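Long-range contacts in type I polyketide synthase PikAII (Streptomyces venezuelae, PDB 3QP9), which probably epimerises a methyl-bearing beta-keto intermediate on a modular polyketide synthase, as a C2-type ketoreductase related to NADPH-dependent reductases: residues 29-34 with 232-237; 438-443 with 485-490. All coordinates share one frame; numbering follows the deposited sequence.

Contact 1 (29-34 with 232-237)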
# COMPACT_ATOMS: atom_id res chain seq x y z
N ARG A 29 7.72 1.30 16.80
CA ARG A 29 6.90 2.25 16.04
C ARG A 29 7.66 3.06 15.00
O ARG A 29 8.66 3.68 15.31
CB ARG A 29 6.18 3.24 17.02
CG ARG A 29 5.30 2.59 18.02
CD ARG A 29 4.87 3.69 19.14
NE ARG A 29 4.48 4.94 18.47
CZ ARG A 29 3.28 5.14 17.89
NH1 ARG A 29 3.00 6.31 17.32
NH2 ARG A 29 2.29 4.24 18.02
N TYR A 30 7.21 2.99 13.71
CA TYR A 30 7.82 3.73 12.58
C TYR A 30 6.74 4.42 11.87
O TYR A 30 5.55 4.06 12.05
CB TYR A 30 8.58 2.79 11.58
CG TYR A 30 9.67 2.05 12.32
CD1 TYR A 30 9.40 0.86 12.98
CD2 TYR A 30 10.90 2.63 12.49
CE1 TYR A 30 10.39 0.15 13.74
CE2 TYR A 30 11.95 1.90 13.21
CZ TYR A 30 11.62 0.71 13.84
OH TYR A 30 12.60 0.07 14.54
N ARG A 31 7.09 5.40 11.04
CA ARG A 31 6.02 5.93 10.17
C ARG A 31 6.66 6.45 8.96
O ARG A 31 7.90 6.70 8.93
CB ARG A 31 5.30 7.11 10.91
CG ARG A 31 6.28 8.26 11.42
CD ARG A 31 5.62 9.70 11.68
NE ARG A 31 6.31 10.31 12.81
CZ ARG A 31 7.31 11.20 12.77
NH1 ARG A 31 7.84 11.58 13.92
NH2 ARG A 31 7.76 11.74 11.66
N ILE A 32 5.85 6.80 7.97
CA ILE A 32 6.38 7.39 6.72
C ILE A 32 6.40 8.91 6.74
O ILE A 32 5.43 9.53 7.06
CB ILE A 32 5.63 6.84 5.44
CG1 ILE A 32 6.03 5.36 5.15
CG2 ILE A 32 5.92 7.68 4.12
CD1 ILE A 32 7.49 5.16 4.76
N ASP A 33 7.56 9.53 6.49
CA ASP A 33 7.59 11.02 6.50
C ASP A 33 8.03 11.43 5.09
O ASP A 33 8.56 10.60 4.35
CB ASP A 33 8.60 11.53 7.54
CG ASP A 33 8.07 12.72 8.27
OD1 ASP A 33 8.20 12.75 9.53
OD2 ASP A 33 7.45 13.61 7.61
N TRP A 34 7.75 12.66 4.69
CA TRP A 34 8.09 13.18 3.37
C TRP A 34 9.03 14.33 3.54
O TRP A 34 8.65 15.38 4.17
CB TRP A 34 6.77 13.60 2.68
CG TRP A 34 6.01 12.37 2.23
CD1 TRP A 34 5.10 11.68 2.94
CD2 TRP A 34 6.19 11.66 0.97
NE1 TRP A 34 4.69 10.54 2.19
CE2 TRP A 34 5.36 10.52 1.01
CE3 TRP A 34 7.04 11.87 -0.16
CZ2 TRP A 34 5.26 9.59 -0.07
CZ3 TRP A 34 7.00 10.94 -1.21
CH2 TRP A 34 6.07 9.83 -1.17
N ARG A 232 10.53 8.73 3.30
CA ARG A 232 11.48 8.28 4.35
C ARG A 232 10.72 7.45 5.37
O ARG A 232 9.64 7.87 5.79
CB ARG A 232 12.05 9.58 5.08
CG ARG A 232 13.02 10.41 4.24
CD ARG A 232 14.29 9.55 3.84
NE ARG A 232 15.30 10.42 3.18
CZ ARG A 232 15.34 10.61 1.87
NH1 ARG A 232 16.28 11.36 1.34
NH2 ARG A 232 14.43 10.03 1.10
N LEU A 233 11.26 6.32 5.80
CA LEU A 233 10.79 5.63 7.02
C LEU A 233 11.55 6.13 8.22
O LEU A 233 12.77 6.08 8.24
CB LEU A 233 10.96 4.12 6.84
CG LEU A 233 10.45 3.33 8.04
CD1 LEU A 233 8.91 3.32 7.81
CD2 LEU A 233 11.07 1.92 7.90
N VAL A 234 10.86 6.72 9.19
CA VAL A 234 11.51 7.22 10.37
C VAL A 234 10.90 6.63 11.65
O VAL A 234 9.76 6.12 11.67
CB VAL A 234 11.44 8.82 10.45
CG1 VAL A 234 12.18 9.46 9.16
CG2 VAL A 234 10.02 9.24 10.61
N ARG A 235 11.60 6.76 12.77
CA ARG A 235 10.97 6.35 14.05
C ARG A 235 9.84 7.27 14.41
O ARG A 235 9.90 8.50 14.22
CB ARG A 235 11.98 6.42 15.23
CG ARG A 235 12.85 5.23 15.23
CD ARG A 235 13.70 5.04 16.47
NE ARG A 235 14.60 3.94 16.15
CZ ARG A 235 14.29 2.65 16.24
NH1 ARG A 235 15.20 1.72 15.87
NH2 ARG A 235 13.10 2.31 16.71
N ALA A 236 8.79 6.67 14.88
CA ALA A 236 7.64 7.40 15.38
C ALA A 236 7.51 7.21 16.89
O ALA A 236 6.51 6.70 17.36
CB ALA A 236 6.36 6.93 14.67
N SER A 237 8.54 7.54 17.65
CA SER A 237 8.46 7.26 19.08
C SER A 237 7.36 8.14 19.85
O SER A 237 6.81 9.09 19.27
CB SER A 237 9.88 7.24 19.70
OG SER A 237 10.55 6.05 19.20
O HOH W 1 10.46 3.52 17.29
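The antiparallel pairing of the first strand, 29-36, with 227-235 brings together two segments almost two hundred residues apart, and Y30 and R235 meet where it starts. They form a non-hydrogen-bonded pair whose side chains nevertheless run next to each other in the same direction. The tyrosine ring and the guanidinium are turned 49° apart, with CE2 of Y30 over one face of the R235 group, 3.9 Å from its CZ. Each polar end has a firmer partner beyond the pair: Y30 OH bonds W493, and R235 bridges to E514. As in related modular ketoreductases, a structural half probably precedes the catalytic one, and this pairing returns its last strand to the opening strand. Backbone bonds such as R31 N to V234 O (2.8 Å) and D33 N to R232 O (2.8 Å) carry the register. Beyond strand 227-235, A236 N still reaches R29 O at 3.0 Å, from well above the carbonyl plane, and a water that accepts from R235 NH2 and S237 OG donates to that same oxygen. A bend at chi3 (46°) turns NE of R29 back onto A236 O, 2.9 Å away, while its NH2 bridges to D483. The A236 methyl rests on CG of R31 at 3.5 Å; on the face of I32 and L233, their CD1 methyls touch at 3.8 Å.

Contact 2 (438-443 with 485-490)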
# COMPACT_ATOMS: atom_id res chain seq x y z
N SER A 438 -4.61 2.72 9.51
CA SER A 438 -3.99 1.55 8.94
C SER A 438 -2.72 1.22 9.75
O SER A 438 -1.75 2.05 9.88
CB SER A 438 -3.66 1.75 7.51
OG SER A 438 -3.08 0.56 6.98
N VAL A 439 -2.65 0.02 10.28
CA VAL A 439 -1.39 -0.37 10.91
C VAL A 439 -0.60 -1.37 10.04
O VAL A 439 -1.08 -2.48 9.71
CB VAL A 439 -1.62 -0.96 12.30
CG1 VAL A 439 -0.31 -1.30 12.89
CG2 VAL A 439 -2.32 0.13 13.26
N ALA A 440 0.64 -1.02 9.67
CA ALA A 440 1.41 -1.92 8.77
C ALA A 440 2.29 -2.78 9.66
O ALA A 440 3.23 -2.31 10.21
CB ALA A 440 2.27 -1.11 7.85
N TRP A 441 2.05 -4.08 9.71
CA TRP A 441 2.72 -4.98 10.64
C TRP A 441 3.79 -5.79 9.98
O TRP A 441 3.72 -6.14 8.78
CB TRP A 441 1.72 -5.99 11.15
CG TRP A 441 0.56 -5.43 11.94
CD1 TRP A 441 -0.74 -5.25 11.49
CD2 TRP A 441 0.52 -5.18 13.36
NE1 TRP A 441 -1.54 -4.83 12.53
CE2 TRP A 441 -0.81 -4.84 13.69
CE3 TRP A 441 1.49 -5.24 14.37
CZ2 TRP A 441 -1.22 -4.50 15.03
CZ3 TRP A 441 1.09 -4.95 15.72
CH2 TRP A 441 -0.23 -4.52 16.02
N SER A 442 4.82 -6.09 10.75
CA SER A 442 5.70 -7.13 10.36
C SER A 442 5.07 -8.43 10.81
O SER A 442 4.18 -8.40 11.64
CB SER A 442 7.13 -6.91 10.96
OG SER A 442 7.12 -7.01 12.34
N PRO A 443 5.51 -9.59 10.28
CA PRO A 443 4.78 -10.82 10.65
C PRO A 443 4.75 -11.18 12.12
O PRO A 443 5.76 -11.08 12.82
CB PRO A 443 5.55 -11.93 9.87
CG PRO A 443 6.01 -11.21 8.58
CD PRO A 443 6.41 -9.81 9.14
N ALA A 485 -1.78 6.23 10.65
CA ALA A 485 -0.97 5.38 9.78
C ALA A 485 0.30 5.20 10.61
O ALA A 485 0.96 6.20 10.96
CB ALA A 485 -0.71 6.08 8.45
N VAL A 486 0.60 3.98 11.04
CA VAL A 486 1.83 3.72 11.79
C VAL A 486 2.36 2.34 11.33
O VAL A 486 1.60 1.51 10.90
CB VAL A 486 1.54 3.74 13.28
CG1 VAL A 486 0.55 2.64 13.65
CG2 VAL A 486 2.86 3.64 14.10
N THR A 487 3.66 2.11 11.38
CA THR A 487 4.25 0.76 11.11
C THR A 487 4.70 0.16 12.47
O THR A 487 5.43 0.79 13.20
CB THR A 487 5.47 0.88 10.22
OG1 THR A 487 5.02 1.36 8.99
CG2 THR A 487 6.23 -0.48 10.01
N ILE A 488 4.36 -1.10 12.74
CA ILE A 488 4.80 -1.72 13.97
C ILE A 488 5.63 -2.92 13.51
O ILE A 488 5.10 -3.86 12.98
CB ILE A 488 3.62 -2.17 14.74
CG1 ILE A 488 2.78 -0.90 15.06
CG2 ILE A 488 4.13 -2.82 16.15
CD1 ILE A 488 1.61 -1.21 15.94
N ALA A 489 6.91 -2.90 13.83
CA ALA A 489 7.79 -3.96 13.37
C ALA A 489 9.03 -4.05 14.30
O ALA A 489 9.47 -3.04 14.87
CB ALA A 489 8.17 -3.66 11.90
N ASP A 490 9.52 -5.27 14.54
CA ASP A 490 10.67 -5.50 15.40
C ASP A 490 11.78 -5.80 14.41
O ASP A 490 11.83 -6.90 13.85
CB ASP A 490 10.39 -6.73 16.34
CG ASP A 490 11.54 -6.97 17.32
OD1 ASP A 490 12.60 -6.32 17.16
OD2 ASP A 490 11.41 -7.77 18.27
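With CG1 of I488 beside its backbone N (chi1 -61°) and the chain then running on extended (chi2 -175°), the CD1 methyl is carried to the six-membered ring of W441. It lies over the ring face, 4.1 Å from the centroid, as a CH-pi contact, while the CG2 branch touches W441 CZ3 at 3.7 Å. V439, two residues before W441 and on the same side of the strand, joins in: its CG1, swung opposite the backbone N (chi1 -179°), packs against I488 CD1 at 3.6 Å and covers the rim of the same indole face. Its other methyl, CG2, meets V486 CG1 at 3.8 Å, the two valines lying side by side. The strands concerned, 435-441 and 485-488, are parallel neighbours at the C-terminal end of the Rossmann fold, joined by a connection that holds helices 453-460 and 468-481, as in the last beta-alpha-beta crossover of the short-chain dehydrogenase fold. Helix 468-481 closes over the valine, tryptophan and isoleucine face, with L475 on V439 and W441 and A474 on I488. On the other face the groups are smaller: the A440 methyl stands 3.9 Å from T487 OG1, and S438 turns its hydroxyl to D423. Parallel register is kept by backbone bonds that alternate between the strands, among them A440 N to V486 O (3.0 Å) and I488 N to A440 O (3.0 Å). One residue past its strand, S442 still donates from N to I488 O, and S442 OG comes up to A489 CA at 3.3 Å. Close by, the amide N of D490 is buried without a hydrogen-bonding partner.

In the fold
Strand 29-36 links the two contacts: on one edge it pairs antiparallel with 227-235 in contact 1, on the other it lies next to 485-488, the strand that contact 2 holds parallel to 435-441. Y30 O probably bonds T487 N at 2.8 Å, and R29 NH2 packs near CG2 of V486, so the pairings follow directly on each other, with centres about 11 Å apart. Their chemistry differs with depth. Contact 1 is only partly buried and rich in arginines, several of which form salt bridges to residues outside the pair, and it holds a bound water; contact 2 lies inside, and a single indole, valines and isoleucine fill one face under a helix.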